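Local coordinates for phenylalanine hydroxylase (Colwellia psychrerythraea, PDB 2V27), which probably catalyses the iron-dependent hydroxylation of L-phenylalanine to L-tyrosine, with tetrahydrobiopterin as co-substrate and dioxygen as oxidant, at residues K42-Y47 with T228-L233; L54-P57 with I61-L64; W77-V82 with G126-L131; G89-L94 with E141-M146; P188-Y193 with P222-L227. All blocks are in the same frame, centred on the assembly; numbering follows the deposited sequence. Where two conformers were deposited one is given.

Contact 1: residues K42-Y47 with T228-L233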
# COMPACT_ATOMS: atom_id res chain seq x y z
N LYS B 42 -22.90 9.89 -2.57
CA LYS B 42 -21.69 9.25 -3.11
C LYS B 42 -22.04 7.91 -3.69
O LYS B 42 -21.61 7.61 -4.80
CB LYS B 42 -20.60 9.14 -2.03
CG LYS B 42 -20.16 10.57 -1.54
CD LYS B 42 -18.97 10.52 -0.57
CE LYS B 42 -18.70 11.90 0.16
NZ LYS B 42 -18.74 11.65 1.67
N ALA B 43 -22.81 7.10 -2.95
CA ALA B 43 -23.29 5.83 -3.51
C ALA B 43 -24.24 6.18 -4.67
O ALA B 43 -25.01 7.17 -4.60
CB ALA B 43 -23.99 5.01 -2.47
N CYS B 44 -24.18 5.41 -5.74
CA CYS B 44 -25.06 5.66 -6.91
C CYS B 44 -26.54 5.48 -6.55
O CYS B 44 -26.90 4.72 -5.63
CB CYS B 44 -24.69 4.74 -8.06
SG CYS B 44 -24.95 2.90 -7.75
N ASP B 45 -27.40 6.12 -7.34
CA ASP B 45 -28.83 5.99 -7.16
C ASP B 45 -29.32 4.54 -7.13
O ASP B 45 -30.26 4.19 -6.38
CB ASP B 45 -29.55 6.73 -8.29
CG ASP B 45 -29.37 8.22 -8.23
OD1 ASP B 45 -28.82 8.75 -7.27
OD2 ASP B 45 -29.81 8.86 -9.22
N GLU B 46 -28.70 3.68 -7.96
CA GLU B 46 -29.14 2.28 -8.05
C GLU B 46 -28.96 1.57 -6.70
O GLU B 46 -29.75 0.71 -6.32
CB GLU B 46 -28.37 1.54 -9.16
CG GLU B 46 -28.58 2.12 -10.58
CD GLU B 46 -27.54 3.19 -11.01
OE1 GLU B 46 -27.03 3.93 -10.14
OE2 GLU B 46 -27.22 3.16 -12.22
N TYR B 47 -27.88 1.92 -6.01
CA TYR B 47 -27.57 1.38 -4.71
C TYR B 47 -28.60 1.88 -3.67
O TYR B 47 -29.14 1.07 -2.90
CB TYR B 47 -26.12 1.74 -4.29
CG TYR B 47 -25.80 1.30 -2.89
CD1 TYR B 47 -25.27 0.01 -2.65
CD2 TYR B 47 -26.05 2.13 -1.80
CE1 TYR B 47 -24.96 -0.41 -1.36
CE2 TYR B 47 -25.77 1.71 -0.49
CZ TYR B 47 -25.24 0.46 -0.28
OH TYR B 47 -25.00 0.04 1.00
N THR B 228 -21.02 4.76 -16.79
CA THR B 228 -21.90 5.93 -16.63
C THR B 228 -23.19 5.62 -15.86
O THR B 228 -23.86 6.53 -15.35
CB THR B 228 -22.30 6.49 -17.98
OG1 THR B 228 -23.14 5.54 -18.65
CG2 THR B 228 -21.05 6.87 -18.81
N LYS B 229 -23.56 4.33 -15.82
CA LYS B 229 -24.75 3.86 -15.08
C LYS B 229 -24.52 2.37 -14.84
O LYS B 229 -23.79 1.75 -15.61
CB LYS B 229 -26.06 4.06 -15.91
CG LYS B 229 -25.98 3.61 -17.33
CD LYS B 229 -27.26 3.93 -18.18
CE LYS B 229 -27.19 3.23 -19.59
NZ LYS B 229 -26.73 1.71 -19.81
N VAL B 230 -25.12 1.83 -13.79
CA VAL B 230 -25.00 0.38 -13.52
C VAL B 230 -25.49 -0.45 -14.70
O VAL B 230 -24.94 -1.52 -14.97
CB VAL B 230 -25.75 0.07 -12.21
CG1 VAL B 230 -25.82 -1.46 -11.97
CG2 VAL B 230 -25.04 0.72 -11.05
N SER B 231 -26.50 0.03 -15.43
CA SER B 231 -26.99 -0.78 -16.53
C SER B 231 -25.96 -0.86 -17.67
O SER B 231 -26.13 -1.71 -18.57
CB SER B 231 -28.33 -0.30 -17.03
OG SER B 231 -28.19 1.01 -17.53
N ASP B 232 -24.85 -0.10 -17.59
CA ASP B 232 -23.74 -0.36 -18.54
C ASP B 232 -23.14 -1.78 -18.43
O ASP B 232 -22.52 -2.30 -19.38
CB ASP B 232 -22.62 0.71 -18.45
CG ASP B 232 -23.10 2.13 -18.88
OD1 ASP B 232 -24.15 2.25 -19.53
OD2 ASP B 232 -22.40 3.12 -18.56
N LEU B 233 -23.35 -2.42 -17.29
CA LEU B 233 -22.91 -3.81 -17.15
C LEU B 233 -23.63 -4.75 -18.13
O LEU B 233 -23.14 -5.85 -18.40
CB LEU B 233 -23.08 -4.32 -15.70
CG LEU B 233 -22.25 -3.62 -14.62
CD1 LEU B 233 -22.79 -3.97 -13.19
CD2 LEU B 233 -20.79 -3.95 -14.80
O HOH W 1 -28.38 1.86 -14.22

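Contact 2: residues L54-P57 with I61-L64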
# COMPACT_ATOMS: atom_id res chain seq x y z
N LEU B 54 -34.25 -3.49 0.45
CA LEU B 54 -33.83 -4.41 1.51
C LEU B 54 -34.38 -4.05 2.88
O LEU B 54 -34.61 -4.95 3.70
CB LEU B 54 -32.29 -4.50 1.66
CG LEU B 54 -31.58 -5.17 0.50
CD1 LEU B 54 -30.09 -5.18 0.84
CD2 LEU B 54 -32.07 -6.58 0.20
N ASN B 55 -34.53 -2.74 3.15
CA ASN B 55 -34.95 -2.29 4.47
C ASN B 55 -34.15 -2.99 5.57
O ASN B 55 -34.70 -3.55 6.49
CB ASN B 55 -36.47 -2.46 4.60
CG ASN B 55 -37.05 -1.94 5.93
OD1 ASN B 55 -36.47 -1.12 6.61
ND2 ASN B 55 -38.27 -2.43 6.26
N LEU B 56 -32.83 -2.89 5.48
CA LEU B 56 -31.93 -3.51 6.46
C LEU B 56 -32.13 -2.92 7.86
O LEU B 56 -32.40 -1.71 8.00
CB LEU B 56 -30.46 -3.30 6.02
CG LEU B 56 -30.08 -4.02 4.71
CD1 LEU B 56 -28.65 -3.60 4.38
CD2 LEU B 56 -30.18 -5.54 4.77
N PRO B 57 -31.94 -3.75 8.90
CA PRO B 57 -32.04 -3.19 10.26
C PRO B 57 -30.79 -2.38 10.55
O PRO B 57 -29.67 -2.76 10.10
CB PRO B 57 -32.10 -4.43 11.16
CG PRO B 57 -31.47 -5.63 10.31
CD PRO B 57 -31.65 -5.20 8.85
N ILE B 61 -27.50 -7.31 13.39
CA ILE B 61 -27.18 -8.07 12.17
C ILE B 61 -28.42 -8.82 11.62
O ILE B 61 -29.05 -9.60 12.37
CB ILE B 61 -26.00 -9.03 12.40
CG1 ILE B 61 -24.77 -8.24 12.93
CG2 ILE B 61 -25.69 -9.85 11.13
CD1 ILE B 61 -23.70 -9.12 13.54
N PRO B 62 -28.81 -8.60 10.34
CA PRO B 62 -29.98 -9.33 9.86
C PRO B 62 -29.70 -10.81 9.71
O PRO B 62 -28.56 -11.20 9.41
CB PRO B 62 -30.27 -8.69 8.48
CG PRO B 62 -28.93 -8.24 7.99
CD PRO B 62 -28.26 -7.69 9.30
N GLN B 63 -30.73 -11.65 9.89
CA GLN B 63 -30.64 -13.03 9.47
C GLN B 63 -30.54 -13.10 7.96
O GLN B 63 -31.20 -12.29 7.25
CB GLN B 63 -31.87 -13.79 9.98
CG GLN B 63 -31.91 -13.81 11.50
CD GLN B 63 -30.74 -14.53 12.10
OE1 GLN B 63 -30.30 -15.58 11.61
NE2 GLN B 63 -30.20 -13.97 13.19
N LEU B 64 -29.74 -14.07 7.47
CA LEU B 64 -29.53 -14.21 6.01
C LEU B 64 -30.90 -14.34 5.31
O LEU B 64 -31.13 -13.75 4.26
CB LEU B 64 -28.58 -15.35 5.64
CG LEU B 64 -27.13 -15.06 6.06
CD1 LEU B 64 -26.16 -16.09 5.42
CD2 LEU B 64 -26.71 -13.62 5.74

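Contact 3: residues W77-V82 with G126-L131. With FE (Fe (III) ion), chain E; SO4 (sulfate ion), chain F.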
# COMPACT_ATOMS: atom_id res chain seq x y z
N TRP B 77 -32.00 -14.01 -6.62
CA TRP B 77 -30.77 -14.30 -5.87
C TRP B 77 -31.05 -14.71 -4.43
O TRP B 77 -32.18 -14.51 -3.93
CB TRP B 77 -29.84 -13.07 -5.87
CG TRP B 77 -29.02 -13.09 -7.16
CD1 TRP B 77 -29.43 -12.77 -8.47
CD2 TRP B 77 -27.63 -13.46 -7.26
NE1 TRP B 77 -28.37 -12.96 -9.36
CE2 TRP B 77 -27.27 -13.37 -8.64
CE3 TRP B 77 -26.67 -13.92 -6.34
CZ2 TRP B 77 -25.96 -13.67 -9.10
CZ3 TRP B 77 -25.36 -14.23 -6.79
CH2 TRP B 77 -25.03 -14.10 -8.18
N GLU B 78 -30.05 -15.27 -3.75
CA GLU B 78 -30.12 -15.51 -2.29
C GLU B 78 -28.71 -15.32 -1.71
O GLU B 78 -27.69 -15.37 -2.48
CB GLU B 78 -30.56 -16.95 -1.97
CG GLU B 78 -29.63 -18.03 -2.58
CD GLU B 78 -30.26 -19.41 -2.55
OE1 GLU B 78 -29.86 -20.17 -1.65
OE2 GLU B 78 -31.08 -19.71 -3.44
N CYS B 79 -28.66 -15.10 -0.39
CA CYS B 79 -27.39 -15.09 0.33
C CYS B 79 -27.11 -16.52 0.71
O CYS B 79 -28.03 -17.27 1.11
CB CYS B 79 -27.50 -14.32 1.65
SG CYS B 79 -27.82 -12.55 1.42
N TYR B 80 -25.85 -16.91 0.64
CA TYR B 80 -25.49 -18.30 0.87
C TYR B 80 -24.42 -18.31 1.93
O TYR B 80 -23.31 -17.81 1.70
CB TYR B 80 -24.98 -18.88 -0.45
CG TYR B 80 -24.57 -20.33 -0.45
CD1 TYR B 80 -25.46 -21.30 -0.93
CD2 TYR B 80 -23.32 -20.73 -0.01
CE1 TYR B 80 -25.10 -22.64 -0.98
CE2 TYR B 80 -22.96 -22.07 -0.03
CZ TYR B 80 -23.87 -23.00 -0.53
OH TYR B 80 -23.53 -24.33 -0.55
N PRO B 81 -24.74 -18.82 3.13
CA PRO B 81 -23.75 -18.84 4.23
C PRO B 81 -22.55 -19.74 3.98
O PRO B 81 -22.71 -20.88 3.52
CB PRO B 81 -24.58 -19.34 5.42
CG PRO B 81 -25.61 -20.19 4.75
CD PRO B 81 -26.03 -19.41 3.54
N VAL B 82 -21.36 -19.22 4.28
CA VAL B 82 -20.11 -19.97 4.19
C VAL B 82 -19.39 -19.80 5.52
O VAL B 82 -19.20 -18.67 5.97
CB VAL B 82 -19.25 -19.60 2.93
CG1 VAL B 82 -19.97 -20.07 1.64
CG2 VAL B 82 -18.92 -18.09 2.85
N GLY B 126 -22.35 -3.79 1.58
CA GLY B 126 -21.65 -3.40 0.35
C GLY B 126 -22.23 -3.92 -0.96
O GLY B 126 -22.22 -3.19 -1.98
N HIS B 127 -22.63 -5.22 -0.99
CA HIS B 127 -23.07 -5.88 -2.24
C HIS B 127 -24.57 -6.14 -2.36
O HIS B 127 -25.19 -5.96 -3.41
CB HIS B 127 -22.30 -7.19 -2.48
CG HIS B 127 -20.83 -7.00 -2.71
ND1 HIS B 127 -20.30 -6.15 -3.67
CD2 HIS B 127 -19.77 -7.54 -2.08
CE1 HIS B 127 -18.98 -6.20 -3.62
NE2 HIS B 127 -18.63 -7.02 -2.66
N CYS B 128 -25.19 -6.56 -1.26
CA CYS B 128 -26.56 -7.06 -1.38
C CYS B 128 -27.57 -5.99 -1.90
O CYS B 128 -28.49 -6.33 -2.65
CB CYS B 128 -27.01 -7.69 -0.06
SG CYS B 128 -26.28 -9.32 0.13
N PRO B 129 -27.42 -4.70 -1.53
CA PRO B 129 -28.41 -3.79 -2.12
C PRO B 129 -28.40 -3.76 -3.67
O PRO B 129 -29.47 -3.62 -4.31
CB PRO B 129 -28.01 -2.41 -1.56
CG PRO B 129 -27.29 -2.73 -0.27
CD PRO B 129 -26.50 -4.01 -0.59
N LEU B 130 -27.23 -3.92 -4.28
CA LEU B 130 -27.18 -3.97 -5.73
C LEU B 130 -27.63 -5.30 -6.35
O LEU B 130 -27.97 -5.34 -7.54
CB LEU B 130 -25.80 -3.50 -6.22
CG LEU B 130 -25.71 -1.98 -6.16
CD1 LEU B 130 -24.20 -1.60 -6.22
CD2 LEU B 130 -26.46 -1.32 -7.27
N LEU B 131 -27.65 -6.37 -5.52
CA LEU B 131 -28.17 -7.63 -6.02
C LEU B 131 -29.70 -7.62 -6.19
O LEU B 131 -30.28 -8.55 -6.79
CB LEU B 131 -27.72 -8.83 -5.16
CG LEU B 131 -26.23 -9.20 -5.23
CD1 LEU B 131 -25.84 -10.22 -4.12
CD2 LEU B 131 -25.88 -9.77 -6.60
FE FE E . -16.72 -7.71 -1.94
S SO4 F . -26.11 -26.08 -2.74
O1 SO4 F . -24.68 -25.66 -2.61
O2 SO4 F . -26.36 -26.95 -1.56
O3 SO4 F . -27.03 -24.94 -2.75
O4 SO4 F . -26.23 -26.84 -4.03
O HOH W 2 -14.79 -8.70 -1.30
O HOH W 3 -17.37 -9.67 -1.58

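Contact 4: residues G89-L94 with E141-M146. With SO4 (sulfate ion), chain F.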
# COMPACT_ATOMS: atom_id res chain seq x y z
N GLY B 89 -13.31 -22.35 -7.69
CA GLY B 89 -14.28 -23.18 -8.40
C GLY B 89 -15.70 -23.07 -7.81
O GLY B 89 -16.67 -22.83 -8.53
N GLU B 90 -15.75 -23.17 -6.49
CA GLU B 90 -16.99 -23.09 -5.76
C GLU B 90 -17.57 -21.68 -5.80
O GLU B 90 -18.81 -21.51 -5.94
CB GLU B 90 -16.84 -23.63 -4.36
CG GLU B 90 -16.91 -25.18 -4.33
CD GLU B 90 -18.33 -25.70 -4.57
OE1 GLU B 90 -18.71 -26.00 -5.75
OE2 GLU B 90 -19.09 -25.75 -3.58
N PHE B 91 -16.72 -20.65 -5.73
CA PHE B 91 -17.23 -19.28 -5.85
C PHE B 91 -17.96 -19.05 -7.18
O PHE B 91 -19.10 -18.56 -7.21
CB PHE B 91 -16.07 -18.29 -5.72
CG PHE B 91 -16.52 -16.87 -5.73
CD1 PHE B 91 -16.94 -16.24 -4.55
CD2 PHE B 91 -16.54 -16.15 -6.93
CE1 PHE B 91 -17.38 -14.91 -4.56
CE2 PHE B 91 -16.99 -14.82 -6.95
CZ PHE B 91 -17.39 -14.21 -5.77
N PHE B 92 -17.32 -19.42 -8.30
CA PHE B 92 -17.95 -19.34 -9.61
C PHE B 92 -19.27 -20.16 -9.67
O PHE B 92 -20.30 -19.71 -10.17
CB PHE B 92 -17.01 -19.75 -10.76
CG PHE B 92 -15.90 -18.77 -10.98
CD1 PHE B 92 -14.60 -19.12 -10.69
CD2 PHE B 92 -16.16 -17.53 -11.53
CE1 PHE B 92 -13.55 -18.20 -10.90
CE2 PHE B 92 -15.09 -16.60 -11.76
CZ PHE B 92 -13.83 -16.96 -11.42
N ARG B 93 -19.21 -21.39 -9.16
CA ARG B 93 -20.41 -22.24 -9.17
C ARG B 93 -21.55 -21.57 -8.41
O ARG B 93 -22.72 -21.49 -8.94
CB ARG B 93 -20.06 -23.59 -8.53
CG ARG B 93 -21.16 -24.66 -8.70
CD ARG B 93 -22.15 -24.66 -7.52
NE ARG B 93 -21.59 -25.15 -6.27
CZ ARG B 93 -22.32 -25.38 -5.18
NH1 ARG B 93 -23.63 -25.18 -5.26
NH2 ARG B 93 -21.78 -25.83 -4.05
N LEU B 94 -21.27 -21.07 -7.20
CA LEU B 94 -22.34 -20.37 -6.45
C LEU B 94 -22.92 -19.18 -7.20
O LEU B 94 -24.15 -19.08 -7.34
CB LEU B 94 -21.93 -20.03 -5.02
CG LEU B 94 -21.61 -21.30 -4.21
CD1 LEU B 94 -20.82 -20.82 -2.97
CD2 LEU B 94 -22.91 -22.04 -3.78
N GLU B 141 -24.37 -12.99 -12.10
CA GLU B 141 -24.62 -14.36 -12.55
C GLU B 141 -23.76 -14.72 -13.80
O GLU B 141 -23.19 -15.83 -13.85
CB GLU B 141 -26.11 -14.49 -12.88
CG GLU B 141 -26.52 -15.90 -13.37
CD GLU B 141 -27.95 -15.95 -13.85
OE1 GLU B 141 -28.66 -14.94 -13.78
OE2 GLU B 141 -28.39 -17.05 -14.28
N ALA B 142 -23.72 -13.83 -14.77
CA ALA B 142 -22.95 -14.08 -16.00
C ALA B 142 -21.48 -14.22 -15.64
O ALA B 142 -20.75 -15.06 -16.21
CB ALA B 142 -23.15 -12.95 -16.98
N TYR B 143 -20.99 -13.43 -14.67
CA TYR B 143 -19.60 -13.50 -14.28
C TYR B 143 -19.33 -14.91 -13.71
O TYR B 143 -18.31 -15.57 -14.00
CB TYR B 143 -19.30 -12.38 -13.26
CG TYR B 143 -17.95 -12.59 -12.64
CD1 TYR B 143 -16.79 -12.07 -13.27
CD2 TYR B 143 -17.77 -13.31 -11.44
CE1 TYR B 143 -15.51 -12.26 -12.74
CE2 TYR B 143 -16.47 -13.50 -10.89
CZ TYR B 143 -15.32 -12.98 -11.57
OH TYR B 143 -14.06 -13.17 -11.09
N GLY B 144 -20.25 -15.39 -12.86
CA GLY B 144 -20.09 -16.73 -12.32
C GLY B 144 -20.02 -17.76 -13.46
O GLY B 144 -19.17 -18.65 -13.41
N LYS B 145 -20.90 -17.62 -14.45
CA LYS B 145 -20.85 -18.56 -15.59
C LYS B 145 -19.51 -18.49 -16.36
O LYS B 145 -19.05 -19.51 -16.85
CB LYS B 145 -22.04 -18.35 -16.49
CG LYS B 145 -23.32 -18.82 -15.81
CD LYS B 145 -24.54 -18.41 -16.64
CE LYS B 145 -25.86 -18.94 -16.04
NZ LYS B 145 -27.11 -18.37 -16.70
N MET B 146 -18.92 -17.30 -16.47
CA MET B 146 -17.65 -17.13 -17.18
C MET B 146 -16.54 -17.99 -16.57
O MET B 146 -15.71 -18.52 -17.31
CB MET B 146 -17.20 -15.66 -17.16
CG MET B 146 -18.04 -14.66 -17.88
SD MET B 146 -17.34 -13.02 -17.49
CE MET B 146 -18.77 -12.05 -17.97
S SO4 F . -26.11 -26.08 -2.74
O1 SO4 F . -24.68 -25.66 -2.61
O2 SO4 F . -26.36 -26.95 -1.56
O3 SO4 F . -27.03 -24.94 -2.75
O4 SO4 F . -26.23 -26.84 -4.03

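Contact 5: residues P188-Y193 with P222-L227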
# COMPACT_ATOMS: atom_id res chain seq x y z
N PRO B 188 -15.59 3.60 5.11
CA PRO B 188 -15.44 5.08 5.07
C PRO B 188 -14.10 5.47 4.43
O PRO B 188 -14.06 6.42 3.63
CB PRO B 188 -15.48 5.50 6.57
CG PRO B 188 -16.19 4.31 7.25
CD PRO B 188 -15.74 3.07 6.49
N GLY B 189 -13.05 4.73 4.75
CA GLY B 189 -11.69 5.10 4.19
C GLY B 189 -11.67 4.94 2.66
O GLY B 189 -11.21 5.86 1.94
N GLU B 190 -12.24 3.86 2.16
CA GLU B 190 -12.33 3.68 0.71
C GLU B 190 -13.26 4.68 0.02
O GLU B 190 -12.95 5.12 -1.10
CB GLU B 190 -12.80 2.27 0.36
CG GLU B 190 -11.92 1.13 0.83
CD GLU B 190 -10.52 1.07 0.18
OE1 GLU B 190 -10.27 1.84 -0.75
OE2 GLU B 190 -9.71 0.25 0.68
N THR B 191 -14.36 5.03 0.66
CA THR B 191 -15.29 5.99 0.07
C THR B 191 -14.63 7.38 -0.06
O THR B 191 -14.76 8.05 -1.10
CB THR B 191 -16.58 6.07 0.92
OG1 THR B 191 -17.31 4.87 0.69
CG2 THR B 191 -17.45 7.24 0.49
N ASP B 192 -13.97 7.81 1.01
CA ASP B 192 -13.38 9.16 0.99
C ASP B 192 -12.31 9.20 -0.11
O ASP B 192 -12.27 10.14 -0.89
CB ASP B 192 -12.73 9.45 2.34
CG ASP B 192 -12.11 10.85 2.42
OD1 ASP B 192 -11.07 10.97 3.08
OD2 ASP B 192 -12.68 11.83 1.93
N TYR B 193 -11.49 8.18 -0.20
CA TYR B 193 -10.35 8.20 -1.12
C TYR B 193 -10.88 8.15 -2.56
O TYR B 193 -10.47 8.93 -3.42
CB TYR B 193 -9.46 7.01 -0.80
CG TYR B 193 -8.32 6.78 -1.76
CD1 TYR B 193 -7.04 7.39 -1.59
CD2 TYR B 193 -8.48 5.87 -2.81
CE1 TYR B 193 -5.98 7.11 -2.49
CE2 TYR B 193 -7.46 5.59 -3.71
CZ TYR B 193 -6.20 6.21 -3.55
OH TYR B 193 -5.17 5.90 -4.43
N PRO B 222 -4.42 2.86 -7.27
CA PRO B 222 -3.97 3.95 -8.14
C PRO B 222 -4.88 4.22 -9.33
O PRO B 222 -4.84 5.33 -9.90
CB PRO B 222 -2.57 3.51 -8.61
CG PRO B 222 -2.52 2.04 -8.39
CD PRO B 222 -3.57 1.65 -7.37
N ILE B 223 -5.77 3.28 -9.64
CA ILE B 223 -6.60 3.37 -10.84
C ILE B 223 -8.01 2.84 -10.52
O ILE B 223 -8.15 1.78 -9.92
CB ILE B 223 -6.05 2.47 -11.97
CG1 ILE B 223 -4.68 2.95 -12.43
CG2 ILE B 223 -7.02 2.46 -13.15
CD1 ILE B 223 -3.96 1.92 -13.30
N TYR B 224 -9.02 3.60 -10.98
CA TYR B 224 -10.44 3.15 -10.96
C TYR B 224 -10.98 3.20 -12.36
O TYR B 224 -10.52 4.05 -13.20
CB TYR B 224 -11.29 4.10 -10.09
CG TYR B 224 -10.98 4.00 -8.61
CD1 TYR B 224 -9.82 4.56 -8.09
CD2 TYR B 224 -11.80 3.25 -7.74
CE1 TYR B 224 -9.49 4.41 -6.72
CE2 TYR B 224 -11.52 3.15 -6.36
CZ TYR B 224 -10.34 3.74 -5.88
OH TYR B 224 -9.93 3.67 -4.57
N TYR B 225 -11.96 2.34 -12.64
CA TYR B 225 -12.72 2.42 -13.91
C TYR B 225 -14.16 2.83 -13.68
O TYR B 225 -14.82 2.41 -12.75
CB TYR B 225 -12.65 1.11 -14.69
CG TYR B 225 -11.25 0.88 -15.20
CD1 TYR B 225 -10.35 0.08 -14.48
CD2 TYR B 225 -10.83 1.46 -16.41
CE1 TYR B 225 -9.03 -0.13 -14.96
CE2 TYR B 225 -9.54 1.25 -16.90
CZ TYR B 225 -8.62 0.46 -16.19
OH TYR B 225 -7.32 0.26 -16.65
N MET B 226 -14.64 3.71 -14.56
CA MET B 226 -15.96 4.30 -14.43
C MET B 226 -16.92 3.89 -15.54
O MET B 226 -16.62 4.09 -16.72
CB MET B 226 -15.85 5.81 -14.43
CG MET B 226 -14.84 6.37 -13.40
SD MET B 226 -14.85 8.20 -13.42
CE MET B 226 -14.02 8.51 -14.96
N LEU B 227 -18.07 3.34 -15.15
CA LEU B 227 -19.23 3.27 -16.05
C LEU B 227 -19.95 4.61 -16.01
O LEU B 227 -19.58 5.49 -15.26
CB LEU B 227 -20.19 2.14 -15.60
CG LEU B 227 -19.60 0.74 -15.35
CD1 LEU B 227 -20.72 -0.15 -14.72
CD2 LEU B 227 -19.06 0.09 -16.60
O HOH W 4 -11.65 3.20 -2.63
O HOH W 5 -8.28 2.19 -2.58

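Contact 1: residues K42-Y47 with T228-L233
The first turn of helix 45-54 meets the loop that leaves strand 223-227 through Glu46 and Val230, a carboxylate receiving the start of a turn. Val230 N donates to Glu46 OE2 at 2.9 Å with a nearly straight bond (161°), reaching the oxygen from above the carboxylate plane. The glutamate chain gets there by a bend at chi2 (92°), which carries its CD over the valine: Val230 CG2 lies 3.5 Å from Glu46 CD, and the two side chains run alongside each other, pointing opposite ways. Water 1 adds a second donor to Glu46 OE2 and accepts from Ser231 N, so one oxygen serves two consecutive backbone amides, one of them through water. Behind this grip, Cys44 occupies the N-cap of the helix. Its SG takes a weak bond from Tyr47 N and rests 4.0 Å from Val230 CG2. The loop is braced from within by Asp232, whose OD2 accepts from Thr228 N at 2.8 Å and whose OD1 forms a salt bridge with Lys229 NZ at 2.7 Å. The loop's hydrogen bond to the helix start rests on one carboxylate oxygen, backed by valine packing, its charge probably eased by one N-H and one water O-H donor.

Contact 2: residues L54-P57 with I61-L64
Pro62 lays its pyrrolidine ring against that of Pro57, the two side chains set roughly perpendicular. Followed round its ring, the CB of Pro62 is the main point of touch, 3.8 Å from Pro57 CG and equally near Pro57 CD. The next atom, Pro62 CG, lies 4.2 Å from Pro57 CD and also faces Leu56, whose CD2 approaches to 4.4 Å. Closing the ring, Pro62 CD returns to Pro57 CG at 3.9 Å. These meetings lie where the loop that joins helix 45-54 to helix 64-75 doubles back, in the helical fold of the biopterin-dependent hydroxylases. Trp28 of helix 22-38 completes the setting, packing on Pro62 and donating from its indole nitrogen to Pro57 O, while Val67 of helix 64-75 touches both Leu56 and Pro62. No hydrogen bond spans the two segments. Chemically, the direct contact between the two limbs is apolar, neither proline having an amide hydrogen to offer, and Trp28 supplies a polar tie through Pro57 O.

Contact 3: residues W77-V82 with G126-L131
Two thiols face each other without a disulfide: Cys79 SG and Cys128 SG stand 3.8 Å apart, in van der Waals contact and well beyond bonding length. They join strand 78-82, one of a parallel pair with strand 99-103, to helix 120-131, the helix that carries two ligands of the two-histidine, one-carboxylate iron site of the aromatic amino acid hydroxylases. One helical turn beyond Cys128, Leu131 sends its CD2 over a face of the Trp77 indole. This CH-pi contact places Leu131 CD2 4.2 Å from the centroid of the Trp77 six-membered ring and only 12° off its normal, so the methyl stands almost squarely above the benzo part. The helix is kinked here, its regular bonding interrupted at Pro129, which has no amide hydrogen, and at Leu130. Next to Cys128, His127 binds the iron through NE2, with His122 and Glu167 as the other protein ligands of the triad and waters 2 and 3 also bound. At the outer side of the strand Tyr80 turns to a sulfate, probably taken up from the crystallisation liquor, its OH donating to sulfate O1 at 2.7 Å.

Contact 4: residues G89-L94 with E141-M146
Phe92 packs on Tyr143 and on the backbone of the next residue, Gly144, and these three make up most of this helix crossing. Phe92 CE2 reaches Tyr143 CE2 at 3.5 Å, and the rings meet obliquely, their planes at 36°. Tyr143 holds its ring there by setting CG anti to the backbone nitrogen (chi1 169°), and the same CE2 lies in the edge region of Phe91. Phe92 CB rests 3.6 Å from Gly144 O. A beta carbon on Gly144 would come close to Phe92 O, which shows how tight the fit is. On the far side of helix 88-96, Arg93 grips Glu90 side-on with NE and NH2, and its NH1 donates to sulfate O1 at 2.9 Å. Exchanging Arg93 for an alanine would probably leave the Glu90 carboxylate without this paired partner and deprive the sulfate of one of its anchors. The axes of segments 89-94 and 141-146 approach to 7.7 Å and cross at -138°, giving helices 88-96 and 134-147 a close, inclined crossing at a glycine in the mainly helical catalytic domain.

Contact 5: residues P188-Y193 with P222-L227
This is an aromatic and water-mediated contact between the start of helix 188-196 and the beginning of strand 223-227 of the mixed sheet, with Tyr193 and Tyr224 as its bearers. The two rings meet at their edges. The hydroxyl of Tyr224 comes up in the plane of the Tyr193 ring, its OH 3.2 Å from Tyr193 CD2, and Tyr193 CE2 in turn lies in the plane of the Tyr224 ring, 3.8 Å from its CE1. Tyr193 reaches out with CG opposite its own nitrogen across the CA-CB bond (chi1 173°), which leads the ring out from the helix toward the strand, and its hydroxyl bonds to Gln221 O in the loop just before it. Beside the ring pair, two waters knit Tyr224 to Glu190. Water 4 accepts from Tyr224 OH at 2.6 Å and donates both to Glu190 OE1 and to the Glu190 backbone oxygen, while water 5 donates to Tyr224 OH and, at 2.7 Å, to Glu190 OE1. The other carboxylate oxygen, Glu190 OE2, pairs with Lys265 of the second copy in the assembly. Putting a phenylalanine in place of Tyr224 is likely to leave water 4 without its donor and water 5 without one acceptor, unsettling the bridge to Glu190. The chemistry implies a water-bridged link: the Tyr224 hydroxyl donates to one water and accepts from the other, joining the strand to a carboxylate that the neighbouring chain also engages.

Overall arrangement
Contact 3 touches contacts 1, 2 and 4 and holds the iron ligand His127. Contact 2 lies closest to it, their centres 11 Å apart, and Leu54 and Leu64 pack onto Pro129 and Pro81. Contact 1 joins it from another side, where Tyr47 CE1 meets Pro129 CG at 3.5 Å. Contacts 3 and 4, 14 Å apart between centres, alternate along the chain and share one sulfate, held by Tyr80 and Arg93. Contact 5 lies across the chain's centre from contacts 3 and 4, yet touches contact 1 through Leu227 and Leu233. The iron is approached from both sides: Phe91 of contact 4 is about 8 Å from it and Glu190 of contact 5 about 10 Å, side chain to metal.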